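Local coordinates for protein exotoxin 6 (Staphylococcus aureus subsp. aureus Mu50, PDB 4ZYS) that is a staphylococcal superantigen-like exotoxin of the OB-fold and beta-grasp family, probably a secreted virulence factor that binds host molecules, at residues Val21-Asn26 and Asp70-Arg75. Sequence-based numbering, arbitrary orientation.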
# COMPACT_ATOMS: atom_id res chain seq x y z
N VAL A 21 6.07 -6.51 6.79
CA VAL A 21 4.84 -6.70 6.03
C VAL A 21 4.49 -8.20 5.86
O VAL A 21 5.38 -9.03 5.71
CB VAL A 21 5.02 -5.96 4.67
CG1 VAL A 21 4.27 -6.65 3.54
CG2 VAL A 21 4.58 -4.50 4.81
N LEU A 22 3.20 -8.53 5.90
CA LEU A 22 2.72 -9.88 5.66
C LEU A 22 1.89 -9.84 4.40
O LEU A 22 0.83 -9.22 4.38
CB LEU A 22 1.92 -10.41 6.87
CG LEU A 22 1.30 -11.81 6.73
CD1 LEU A 22 2.39 -12.86 6.35
CD2 LEU A 22 0.51 -12.23 8.00
N GLU A 23 2.40 -10.42 3.31
CA GLU A 23 1.65 -10.43 2.06
C GLU A 23 1.52 -11.84 1.52
O GLU A 23 2.47 -12.61 1.59
CB GLU A 23 2.22 -9.48 0.99
CG GLU A 23 3.71 -9.50 0.74
CD GLU A 23 4.12 -8.90 -0.59
OE1 GLU A 23 3.29 -8.18 -1.20
OE2 GLU A 23 5.27 -9.14 -1.03
N ARG A 24 0.32 -12.19 1.05
CA ARG A 24 0.02 -13.49 0.47
C ARG A 24 -1.00 -13.34 -0.63
O ARG A 24 -1.94 -12.55 -0.51
CB ARG A 24 -0.51 -14.50 1.51
CG ARG A 24 0.49 -15.05 2.51
CD ARG A 24 1.60 -15.95 1.97
NE ARG A 24 2.45 -16.41 3.07
CZ ARG A 24 3.45 -15.71 3.61
NH1 ARG A 24 3.75 -14.51 3.13
NH2 ARG A 24 4.15 -16.21 4.61
N LYS A 25 -0.85 -14.15 -1.68
CA LYS A 25 -1.74 -14.14 -2.83
C LYS A 25 -2.61 -15.39 -2.91
O LYS A 25 -2.14 -16.49 -2.61
CB LYS A 25 -0.93 -14.00 -4.13
CG LYS A 25 -0.13 -12.68 -4.18
CD LYS A 25 0.75 -12.55 -5.39
CE LYS A 25 1.51 -11.25 -5.29
NZ LYS A 25 2.32 -10.95 -6.50
N ASN A 26 -3.87 -15.21 -3.36
CA ASN A 26 -4.87 -16.26 -3.58
C ASN A 26 -5.16 -16.99 -2.28
O ASN A 26 -4.85 -18.18 -2.12
CB ASN A 26 -4.36 -17.24 -4.67
CG ASN A 26 -5.40 -18.11 -5.30
OD1 ASN A 26 -6.61 -17.84 -5.27
ND2 ASN A 26 -4.92 -19.11 -5.99
N ASP A 70 -5.92 -11.32 -2.53
CA ASP A 70 -4.52 -11.10 -2.16
C ASP A 70 -4.54 -10.16 -0.99
O ASP A 70 -5.42 -9.31 -0.91
CB ASP A 70 -3.68 -10.53 -3.31
CG ASP A 70 -3.57 -11.44 -4.52
OD1 ASP A 70 -3.96 -12.63 -4.41
OD2 ASP A 70 -3.14 -10.95 -5.59
N VAL A 71 -3.60 -10.33 -0.05
CA VAL A 71 -3.57 -9.45 1.11
C VAL A 71 -2.17 -8.89 1.27
O VAL A 71 -1.18 -9.55 0.96
CB VAL A 71 -4.09 -10.12 2.43
CG1 VAL A 71 -5.52 -10.62 2.26
CG2 VAL A 71 -3.18 -11.26 2.90
N PHE A 72 -2.13 -7.61 1.69
CA PHE A 72 -0.95 -6.83 2.04
C PHE A 72 -1.23 -6.32 3.44
O PHE A 72 -2.03 -5.39 3.60
CB PHE A 72 -0.70 -5.71 1.02
CG PHE A 72 0.63 -5.02 1.22
CD1 PHE A 72 0.75 -3.94 2.08
CD2 PHE A 72 1.77 -5.46 0.54
CE1 PHE A 72 1.99 -3.32 2.30
CE2 PHE A 72 3.01 -4.82 0.73
CZ PHE A 72 3.10 -3.74 1.59
N ILE A 73 -0.68 -7.00 4.46
CA ILE A 73 -0.96 -6.76 5.88
C ILE A 73 0.22 -6.09 6.58
O ILE A 73 1.35 -6.59 6.59
CB ILE A 73 -1.37 -8.11 6.58
CG1 ILE A 73 -2.69 -8.69 5.98
CG2 ILE A 73 -1.45 -8.01 8.14
CD1 ILE A 73 -2.85 -10.20 6.20
N LEU A 74 -0.08 -4.98 7.23
CA LEU A 74 0.79 -4.19 8.07
C LEU A 74 0.07 -4.00 9.42
O LEU A 74 -1.02 -3.44 9.47
CB LEU A 74 1.13 -2.84 7.38
CG LEU A 74 2.13 -1.91 8.08
CD1 LEU A 74 2.72 -0.97 7.08
CD2 LEU A 74 1.44 -1.07 9.14
N ARG A 75 0.69 -4.46 10.51
CA ARG A 75 0.16 -4.34 11.88
C ARG A 75 0.02 -2.89 12.27
O ARG A 75 1.03 -2.18 12.35
CB ARG A 75 1.11 -4.98 12.90
CG ARG A 75 0.79 -6.36 13.32
CD ARG A 75 1.87 -6.84 14.27
NE ARG A 75 1.65 -6.53 15.69
CZ ARG A 75 0.96 -7.29 16.54
NH1 ARG A 75 0.32 -8.37 16.11
NH2 ARG A 75 0.86 -6.95 17.82
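Leu22 and Ile73 exchange two backbone hydrogen bonds, and Arg24 and Val71 two more, so that strand 21-24 runs antiparallel alongside strand 69-74 as an outermost strand of the OB-fold sheet. The Leu22 N to Ile73 O bond, 2.8 Å, is almost straight at 175°. Glu23 and Phe72 form the non-hydrogen-bonded pair between these rungs, where Glu23 CA comes within 3.2 Å of Val71 O in a CA-H...O contact.

On the Phe72 side of the sheet, Val21 CG1 sits over one ring face, displaced toward the rim, in a CH-pi contact 3.9 Å from the centroid. Glu23 OE1 instead meets the ring edge, 3.6 Å from Phe72 CD2, with the carboxylate plane nearly perpendicular to the ring. With CG anti to the backbone N (chi1 -171°), Phe72 leans its ring toward strand 21-24, where Val21 and Glu23 meet it. The ring also packs on helix 130-145 of the beta-grasp domain. On the reverse side, Leu22 CB meets Ile73 CB at 4.0 Å; Val71 and Ile73 continue inward onto strand 47-52, while Arg24 reaches out to a salt bridge with Asp45.

Where the chain turns the corner at Lys25 and Asn26, the side chain of Asp70, across on the neighbouring strand, takes over from the backbone ladder. Lys125 NZ forms a salt bridge with Asp70 OD2. Thr93 OG1 hydrogen-bonds Asp70 OD1, the same oxygen to which Asn26 N donates at 2.8 Å, nearly in line with the C-O bond.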